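Local coordinates for protein ribose 5-phosphate isomerase, putative (Trypanosoma brucei brucei, PDB 6FXS) that probably interconverts ribose 5-phosphate and ribulose 5-phosphate, as an isomerase of the RpiB family, at residues B[25-30]-B[38-43]; B[75-80]-B[103-108]; B[82-87]-B[145-150]. One frame throughout, in Å; residues are numbered along the deposited sequence.

How the interactions relate
All three contacts pack the layers of one alpha/beta domain around its parallel sheet. Interactions 1 and 3 are core contacts of helices 37-46 and 137-149 on one face; their strands, 23-29 and 84-89, are sheet neighbours, probably hydrogen-bonded from Ala26 N to Val84 O at 2.8 Å. Interaction 2 involves the end of helix 66-78, which covers the other face of the sheet, and a turn near the surface. Met76 O and Ala82 N, 3.1 Å apart, probably join interactions 2 and 3 by a hydrogen bond. Chemistry follows place: the core contacts are wholly hydrocarbon, whereas interaction 2 also sets a methyl against a backbone oxygen.

Interaction 1. Residues B[25-30]-B[38-43]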
loop_
_atom_site.group_PDB
_atom_site.type_symbol
_atom_site.label_atom_id
_atom_site.label_comp_id
_atom_site.label_asym_id
_atom_site.label_seq_id
_atom_site.Cartn_x
_atom_site.Cartn_y
_atom_site.Cartn_z
ATOM N N VAL B 25 12.607 17.774 -15.722
ATOM C CA VAL B 25 12.164 16.494 -15.182
ATOM C C VAL B 25 12.116 15.556 -16.328
ATOM O O VAL B 25 11.230 15.657 -17.152
ATOM C CB VAL B 25 10.792 16.643 -14.500
ATOM C CG1 VAL B 25 10.334 15.310 -13.963
ATOM C CG2 VAL B 25 10.782 17.726 -13.444
ATOM N N ALA B 26 13.134 14.718 -16.485
ATOM C CA ALA B 26 13.141 13.751 -17.549
ATOM C C ALA B 26 12.204 12.600 -17.132
ATOM O O ALA B 26 12.273 12.130 -15.971
ATOM C CB ALA B 26 14.558 13.234 -17.799
ATOM N N ILE B 27 11.342 12.176 -18.057
ATOM C CA ILE B 27 10.340 11.156 -17.836
ATOM C C ILE B 27 10.534 10.031 -18.864
ATOM O O ILE B 27 10.688 10.273 -20.101
ATOM C CB ILE B 27 8.913 11.696 -17.955
ATOM C CG1 ILE B 27 8.714 12.886 -17.077
ATOM C CG2 ILE B 27 7.897 10.635 -17.618
ATOM C CD1 ILE B 27 7.506 13.713 -17.464
ATOM N N GLY B 28 10.601 8.800 -18.364
ATOM C CA GLY B 28 10.733 7.616 -19.186
ATOM C C GLY B 28 9.750 6.556 -18.765
ATOM O O GLY B 28 9.344 6.489 -17.564
ATOM N N ALA B 29 9.376 5.709 -19.722
ATOM C CA ALA B 29 8.527 4.585 -19.454
ATOM C C ALA B 29 8.974 3.338 -20.179
ATOM O O ALA B 29 10.005 3.322 -20.862
ATOM C CB ALA B 29 7.075 4.913 -19.745
ATOM N N ASP B 30 8.214 2.257 -20.007
ATOM C CA ASP B 30 8.229 1.203 -21.028
ATOM C C ASP B 30 6.853 1.133 -21.645
ATOM O O ASP B 30 6.019 2.024 -21.468
ATOM C CB ASP B 30 8.794 -0.104 -20.476
ATOM C CG ASP B 30 7.855 -0.813 -19.453
ATOM O OD1 ASP B 30 6.789 -0.319 -19.095
ATOM O OD2 ASP B 30 8.239 -1.931 -19.068
ATOM N N GLU B 38 0.944 10.513 -20.484
ATOM C CA GLU B 38 0.397 11.882 -20.603
ATOM C C GLU B 38 -0.124 12.405 -19.279
ATOM O O GLU B 38 0.052 13.589 -18.987
ATOM C CB GLU B 38 -0.678 12.016 -21.698
ATOM C CG GLU B 38 -0.056 11.838 -23.094
ATOM C CD GLU B 38 -1.056 11.787 -24.242
ATOM O OE1 GLU B 38 -2.265 11.893 -24.018
ATOM O OE2 GLU B 38 -0.608 11.625 -25.393
ATOM N N SER B 39 -0.757 11.527 -18.491
ATOM C CA SER B 39 -1.155 11.908 -17.122
ATOM C C SER B 39 0.142 12.223 -16.288
ATOM O O SER B 39 0.165 13.160 -15.550
ATOM C CB SER B 39 -2.035 10.796 -16.499
ATOM O OG SER B 39 -1.212 9.642 -16.232
ATOM N N ILE B 40 1.219 11.476 -16.457
ATOM C CA ILE B 40 2.445 11.740 -15.683
ATOM C C ILE B 40 3.014 13.156 -15.994
ATOM O O ILE B 40 3.379 13.919 -15.095
ATOM C CB ILE B 40 3.555 10.755 -16.025
ATOM C CG1 ILE B 40 3.143 9.282 -15.776
ATOM C CG2 ILE B 40 4.835 11.103 -15.272
ATOM C CD1 ILE B 40 2.616 8.961 -14.395
ATOM N N VAL B 41 3.085 13.485 -17.298
ATOM C CA VAL B 41 3.499 14.846 -17.780
ATOM C C VAL B 41 2.645 15.925 -17.130
ATOM O O VAL B 41 3.147 16.909 -16.603
ATOM C CB VAL B 41 3.407 14.892 -19.371
ATOM C CG1 VAL B 41 3.714 16.269 -19.950
ATOM C CG2 VAL B 41 4.330 13.866 -19.913
ATOM N N ARG B 42 1.356 15.711 -17.121
ATOM C CA ARG B 42 0.419 16.658 -16.498
ATOM C C ARG B 42 0.583 16.768 -14.981
ATOM O O ARG B 42 0.535 17.884 -14.416
ATOM C CB ARG B 42 -1.013 16.251 -16.805
ATOM C CG ARG B 42 -2.085 17.193 -16.345
ATOM C CD ARG B 42 -3.498 16.583 -16.426
ATOM N NE ARG B 42 -3.549 15.607 -17.520
ATOM C CZ ARG B 42 -3.986 14.347 -17.450
ATOM N NH1 ARG B 42 -4.502 13.846 -16.320
ATOM N NH2 ARG B 42 -3.926 13.577 -18.551
ATOM N N TYR B 43 0.850 15.639 -14.320
ATOM C CA TYR B 43 1.116 15.728 -12.872
ATOM C C TYR B 43 2.390 16.526 -12.594
ATOM O O TYR B 43 2.415 17.294 -11.649
ATOM C CB TYR B 43 1.203 14.343 -12.240
ATOM C CG TYR B 43 0.007 13.442 -12.452
ATOM C CD1 TYR B 43 -1.284 13.924 -12.655
ATOM C CD2 TYR B 43 0.175 12.089 -12.435
ATOM C CE1 TYR B 43 -2.358 13.069 -12.905
ATOM C CE2 TYR B 43 -0.876 11.216 -12.629
ATOM C CZ TYR B 43 -2.141 11.686 -12.846
ATOM O OH TYR B 43 -3.090 10.696 -13.017
#
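Ile27, on strand 23-29, meets helix 37-46 with both of its branches. Its CG2 methyl lies 3.9 Å from Ile40 CG2, and its CD1 reaches Val41 CG2 at 4.0 Å. The CD1 methyl also comes down on the helix backbone, 4.2 Å from Val41 CA. The two isoleucines pass at a slant, while Ile27 and Val41 meet nearly at a right angle. With chi1 of Ile27 at -53°, CG1 stands beside the backbone N and anti to the carbonyl carbon, which splits the two branches between Ile40 and the neighbouring Val41. Ile40 offers the strand its short branch; the end of its longer one leads away from this segment.

Around this pair of contacts, Ile40 also packs on Ile86 and Val88 of strand 84-89 and on Ile144 of helix 137-149. Ile27 and Val41 share Pro53 of strand 51-55 as a further partner. Strand 23-29, helix 37-46 and strand 51-55 form a beta-alpha-beta unit, so the contact holds the connecting helix against the first strand of its own crossover. Where the strand ends, Asp30 OD1 accepts a hydrogen bond from Gly33 N in the connection to the helix. No hydrogen bond or charge crosses between the two segments: apart from the CD1 approach to Val41 CA, the helix is held on the strand through the methyls of branched side chains, by close packing and exclusion of water.

Interaction 2. Residues B[75-80]-B[103-108]; sequences RMVARG and PGIRAA
Ile105 reaches across to Val77 and Ala78 at the C-terminal end of helix 66-78, one of the helices covering the parallel sheet of this alpha/beta fold. From its CB, which remains 5.6 Å from Ala78 CB, the side chain closes on the helix step by step. CG1 is the next atom, 4.3 Å from Ala78 CB. Beyond it, CD1 makes the real contact. This methyl sits 3.8 Å from Val77 CG1. It lies 3.9 Å from Ala78 CB as well, and the backbone atom Ala78 N is 3.7 Å from it, so one methyl rests against two side chains and the peptide between them. The bend at chi2, -48°, turns CD1 toward the helix. Ile105 lies nearly square across Val77, which presents CG1, the branch anti to its backbone N (chi1 172°).

The helix finishes here in a Schellman motif. Gly80 takes a positive phi of 79°, which suits glycine, and its N donates back to Val77 O at 3.0 Å. The facing turn, from Pro103 to Ile105, is held by other parts of the chain: Gly104 O accepts from Asn126 ND2, and Gly104 N donates to Glu169 OE2 of helix 156-169. Ile105 also packs on Val127 of strand 127-131, so it bridges the helix end and the sheet, while its carbonyl O is hydrogen-bonded by a basic side chain of a neighbouring subunit. At the more exposed border of the contact, the Ala78 CB methyl lies 3.5 Å from Pro103 O.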
loop_
_atom_site.group_PDB
_atom_site.type_symbol
_atom_site.label_atom_id
_atom_site.label_comp_id
_atom_site.label_asym_id
_atom_site.label_seq_id
_atom_site.Cartn_x
_atom_site.Cartn_y
_atom_site.Cartn_z
ATOM N N ARG B 75 21.036 8.558 -16.890
ATOM C CA ARG B 75 22.273 9.206 -17.416
ATOM C C ARG B 75 22.099 10.703 -17.578
ATOM O O ARG B 75 23.008 11.455 -17.254
ATOM C CB ARG B 75 22.732 8.544 -18.727
ATOM C CG ARG B 75 23.376 7.237 -18.376
ATOM C CD ARG B 75 23.696 6.398 -19.573
ATOM N NE ARG B 75 24.321 5.144 -19.093
ATOM C CZ ARG B 75 24.161 3.960 -19.680
ATOM N NH1 ARG B 75 23.382 3.837 -20.755
ATOM N NH2 ARG B 75 24.782 2.888 -19.203
ATOM N N MET B 76 20.911 11.108 -17.985
ATOM C CA MET B 76 20.585 12.533 -18.132
ATOM C C MET B 76 20.682 13.287 -16.819
ATOM O O MET B 76 21.227 14.411 -16.724
ATOM C CB MET B 76 19.181 12.726 -18.678
ATOM C CG MET B 76 19.006 12.411 -20.148
ATOM S SD MET B 76 17.280 12.585 -20.760
ATOM C CE MET B 76 17.109 14.366 -20.647
ATOM N N VAL B 77 20.101 12.686 -15.795
ATOM C CA VAL B 77 20.105 13.296 -14.484
ATOM C C VAL B 77 21.535 13.303 -13.960
ATOM O O VAL B 77 21.968 14.308 -13.475
ATOM C CB VAL B 77 19.119 12.569 -13.531
ATOM C CG1 VAL B 77 19.261 13.075 -12.097
ATOM C CG2 VAL B 77 17.698 12.730 -14.013
ATOM N N ALA B 78 22.286 12.225 -14.124
ATOM C CA ALA B 78 23.642 12.144 -13.584
ATOM C C ALA B 78 24.613 13.096 -14.264
ATOM O O ALA B 78 25.576 13.526 -13.653
ATOM C CB ALA B 78 24.192 10.748 -13.749
ATOM N N ARG B 79 24.380 13.360 -15.551
ATOM C CA ARG B 79 25.223 14.274 -16.284
ATOM C C ARG B 79 24.756 15.686 -16.101
ATOM O O ARG B 79 25.366 16.578 -16.643
ATOM C CB ARG B 79 25.207 13.929 -17.793
ATOM C CG ARG B 79 26.007 12.677 -18.053
ATOM C CD ARG B 79 25.774 12.105 -19.448
ATOM N NE ARG B 79 26.427 10.795 -19.483
ATOM C CZ ARG B 79 26.236 9.851 -20.405
ATOM N NH1 ARG B 79 25.362 10.008 -21.377
ATOM N NH2 ARG B 79 26.915 8.716 -20.324
ATOM N N GLY B 80 23.645 15.922 -15.425
ATOM C CA GLY B 80 23.140 17.296 -15.291
ATOM C C GLY B 80 22.386 17.839 -16.523
ATOM O O GLY B 80 22.073 19.016 -16.597
ATOM N N PRO B 103 26.178 5.829 -11.810
ATOM C CA PRO B 103 26.771 6.548 -10.719
ATOM C C PRO B 103 26.182 7.925 -10.596
ATOM O O PRO B 103 25.899 8.563 -11.628
ATOM C CB PRO B 103 28.271 6.603 -11.076
ATOM C CG PRO B 103 28.468 5.524 -12.080
ATOM C CD PRO B 103 27.190 5.343 -12.779
ATOM N N GLY B 104 25.937 8.353 -9.353
ATOM C CA GLY B 104 25.335 9.688 -9.061
ATOM C C GLY B 104 23.814 9.525 -8.908
ATOM O O GLY B 104 23.137 10.475 -8.574
ATOM N N ILE B 105 23.234 8.376 -9.278
ATOM C CA ILE B 105 21.788 8.244 -9.202
ATOM C C ILE B 105 21.337 7.583 -7.844
ATOM O O ILE B 105 21.946 6.660 -7.368
ATOM C CB ILE B 105 21.216 7.460 -10.377
ATOM C CG1 ILE B 105 21.431 8.242 -11.691
ATOM C CG2 ILE B 105 19.727 7.123 -10.209
ATOM C CD1 ILE B 105 21.049 9.693 -11.673
ATOM N N ARG B 106 20.259 8.091 -7.343
ATOM C CA ARG B 106 19.547 7.659 -6.140
ATOM C C ARG B 106 18.105 7.578 -6.543
ATOM O O ARG B 106 17.357 8.520 -6.415
ATOM C CB ARG B 106 19.777 8.654 -5.011
ATOM C CG ARG B 106 21.239 8.683 -4.527
ATOM C CD ARG B 106 21.454 9.678 -3.394
ATOM N NE ARG B 106 21.024 11.024 -3.756
ATOM C CZ ARG B 106 21.730 11.919 -4.458
ATOM N NH1 ARG B 106 22.945 11.657 -4.950
ATOM N NH2 ARG B 106 21.167 13.061 -4.748
ATOM N N ALA B 107 17.708 6.401 -7.020
ATOM C CA ALA B 107 16.401 6.181 -7.567
ATOM C C ALA B 107 15.554 5.448 -6.520
ATOM O O ALA B 107 15.906 4.323 -6.076
ATOM C CB ALA B 107 16.501 5.359 -8.882
ATOM N N ALA B 108 14.424 6.083 -6.212
ATOM C CA ALA B 108 13.512 5.639 -5.202
ATOM C C ALA B 108 12.189 5.115 -5.795
ATOM O O ALA B 108 11.431 5.849 -6.391
ATOM C CB ALA B 108 13.193 6.757 -4.250
#

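Interaction 3. Residues B[82-87]-B[145-150]; sequences ADVGIL and MTFLQT
The Phe147 ring turns its edge, not a face, to strand 84-89: Val84 CG1 lies in the plane of the ring, 3.7 Å from CE2. Phe147 CG is anti to the backbone N (chi1 -167°), which sends the ring across to the strand. The ring also packs on Val128 of strand 127-131 and on Arg120 of helix 113-121, so it sits between the sheet and helix 113-121. The side chains of Val84 and Phe147 run alongside each other, pointing opposite ways.

Leu148, the next residue of the helix, closes on Val84 from another side. Its CD2 methyl lies 4.0 Å from Val84 CG1 and 4.1 Å from Val84 CG2, so this one methyl meets both branches of the valine. Leu148 packs further on Val25 of strand 23-29 and on Val44 of helix 37-46, joining the two helices on this face of the sheet.

Just past the helix, Thr150 OG1 donates to Thr146 O at 2.7 Å, with the donor tilted 32° from the carbonyl plane. Thr150 N donates to the same oxygen from the opposite face, so two bonds grip that carbonyl in the last turn. Neither of these bonds crosses to the strand, and what passes between strand and helix is hydrocarbon alone: buried dispersion contacts centred on a single valine.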
loop_
_atom_site.group_PDB
_atom_site.type_symbol
_atom_site.label_atom_id
_atom_site.label_comp_id
_atom_site.label_asym_id
_atom_site.label_seq_id
_atom_site.Cartn_x
_atom_site.Cartn_y
_atom_site.Cartn_z
ATOM N N ALA B 82 19.383 16.887 -16.843
ATOM C CA ALA B 82 18.064 17.078 -16.256
ATOM C C ALA B 82 18.246 17.125 -14.770
ATOM O O ALA B 82 19.227 16.585 -14.268
ATOM C CB ALA B 82 17.135 15.936 -16.674
ATOM N N ASP B 83 17.348 17.798 -14.066
ATOM C CA ASP B 83 17.442 17.883 -12.588
ATOM C C ASP B 83 16.835 16.678 -11.834
ATOM O O ASP B 83 17.326 16.340 -10.803
ATOM C CB ASP B 83 16.798 19.139 -12.087
ATOM C CG ASP B 83 17.420 20.389 -12.759
ATOM O OD1 ASP B 83 18.589 20.623 -12.519
ATOM O OD2 ASP B 83 16.790 21.050 -13.578
ATOM N N VAL B 84 15.767 16.120 -12.340
ATOM C CA VAL B 84 15.006 15.033 -11.660
ATOM C C VAL B 84 14.558 14.083 -12.746
ATOM O O VAL B 84 14.281 14.545 -13.892
ATOM C CB VAL B 84 13.686 15.530 -11.009
ATOM C CG1 VAL B 84 13.078 14.434 -10.109
ATOM C CG2 VAL B 84 13.888 16.766 -10.170
ATOM N N GLY B 85 14.472 12.777 -12.402
ATOM C CA GLY B 85 13.842 11.768 -13.224
ATOM C C GLY B 85 12.594 11.109 -12.743
ATOM O O GLY B 85 12.359 10.985 -11.478
ATOM N N ILE B 86 11.739 10.677 -13.664
ATOM C CA ILE B 86 10.538 9.892 -13.309
ATOM C C ILE B 86 10.546 8.697 -14.246
ATOM O O ILE B 86 10.687 8.866 -15.489
ATOM C CB ILE B 86 9.229 10.706 -13.443
ATOM C CG1 ILE B 86 9.216 11.877 -12.457
ATOM C CG2 ILE B 86 8.018 9.831 -13.232
ATOM C CD1 ILE B 86 8.181 12.935 -12.697
ATOM N N LEU B 87 10.457 7.488 -13.687
ATOM C CA LEU B 87 10.402 6.247 -14.470
ATOM C C LEU B 87 9.151 5.473 -14.087
ATOM O O LEU B 87 8.868 5.266 -12.873
ATOM C CB LEU B 87 11.660 5.428 -14.290
ATOM C CG LEU B 87 12.959 6.130 -14.738
ATOM C CD1 LEU B 87 14.118 5.281 -14.303
ATOM C CD2 LEU B 87 12.926 6.201 -16.290
ATOM N N MET B 145 3.918 14.908 -7.276
ATOM C CA MET B 145 3.873 16.278 -6.734
ATOM C C MET B 145 4.719 16.384 -5.482
ATOM O O MET B 145 5.454 17.395 -5.282
ATOM C CB MET B 145 2.433 16.765 -6.503
ATOM C CG MET B 145 1.674 16.874 -7.847
ATOM S SD MET B 145 -0.043 17.399 -7.707
ATOM C CE MET B 145 0.136 19.088 -7.090
ATOM N N THR B 146 4.602 15.357 -4.625
ATOM C CA THR B 146 5.304 15.359 -3.348
ATOM C C THR B 146 6.816 15.228 -3.635
ATOM O O THR B 146 7.646 15.907 -3.047
ATOM C CB THR B 146 4.793 14.189 -2.440
ATOM O OG1 THR B 146 3.409 14.376 -2.241
ATOM C CG2 THR B 146 5.464 14.164 -1.099
ATOM N N PHE B 147 7.162 14.300 -4.518
ATOM C CA PHE B 147 8.559 14.072 -4.809
ATOM C C PHE B 147 9.230 15.382 -5.322
ATOM O O PHE B 147 10.367 15.709 -5.007
ATOM C CB PHE B 147 8.689 12.938 -5.826
ATOM C CG PHE B 147 10.067 12.413 -5.982
ATOM C CD1 PHE B 147 10.564 11.452 -5.092
ATOM C CD2 PHE B 147 10.897 12.878 -6.973
ATOM C CE1 PHE B 147 11.789 10.893 -5.272
ATOM C CE2 PHE B 147 12.187 12.349 -7.135
ATOM C CZ PHE B 147 12.646 11.371 -6.289
ATOM N N LEU B 148 8.518 16.093 -6.177
ATOM C CA LEU B 148 9.086 17.307 -6.819
ATOM C C LEU B 148 9.130 18.454 -5.857
ATOM O O LEU B 148 10.063 19.251 -5.950
ATOM C CB LEU B 148 8.264 17.707 -8.030
ATOM C CG LEU B 148 8.361 16.758 -9.223
ATOM C CD1 LEU B 148 7.400 17.125 -10.344
ATOM C CD2 LEU B 148 9.771 16.659 -9.710
ATOM N N GLN B 149 8.172 18.528 -4.933
ATOM C CA GLN B 149 8.054 19.677 -4.049
ATOM C C GLN B 149 8.844 19.528 -2.739
ATOM O O GLN B 149 9.157 20.540 -2.062
ATOM C CB GLN B 149 6.601 19.943 -3.702
ATOM C CG GLN B 149 5.807 20.546 -4.828
ATOM C CD GLN B 149 4.375 20.717 -4.413
ATOM O OE1 GLN B 149 3.993 20.453 -3.250
ATOM N NE2 GLN B 149 3.562 21.057 -5.346
ATOM N N THR B 150 9.204 18.291 -2.403
ATOM C CA THR B 150 9.881 18.046 -1.128
ATOM C C THR B 150 11.365 18.232 -1.222
ATOM O O THR B 150 12.038 17.616 -2.075
ATOM C CB THR B 150 9.481 16.642 -0.569
ATOM O OG1 THR B 150 8.032 16.529 -0.427
ATOM C CG2 THR B 150 10.154 16.394 0.742
#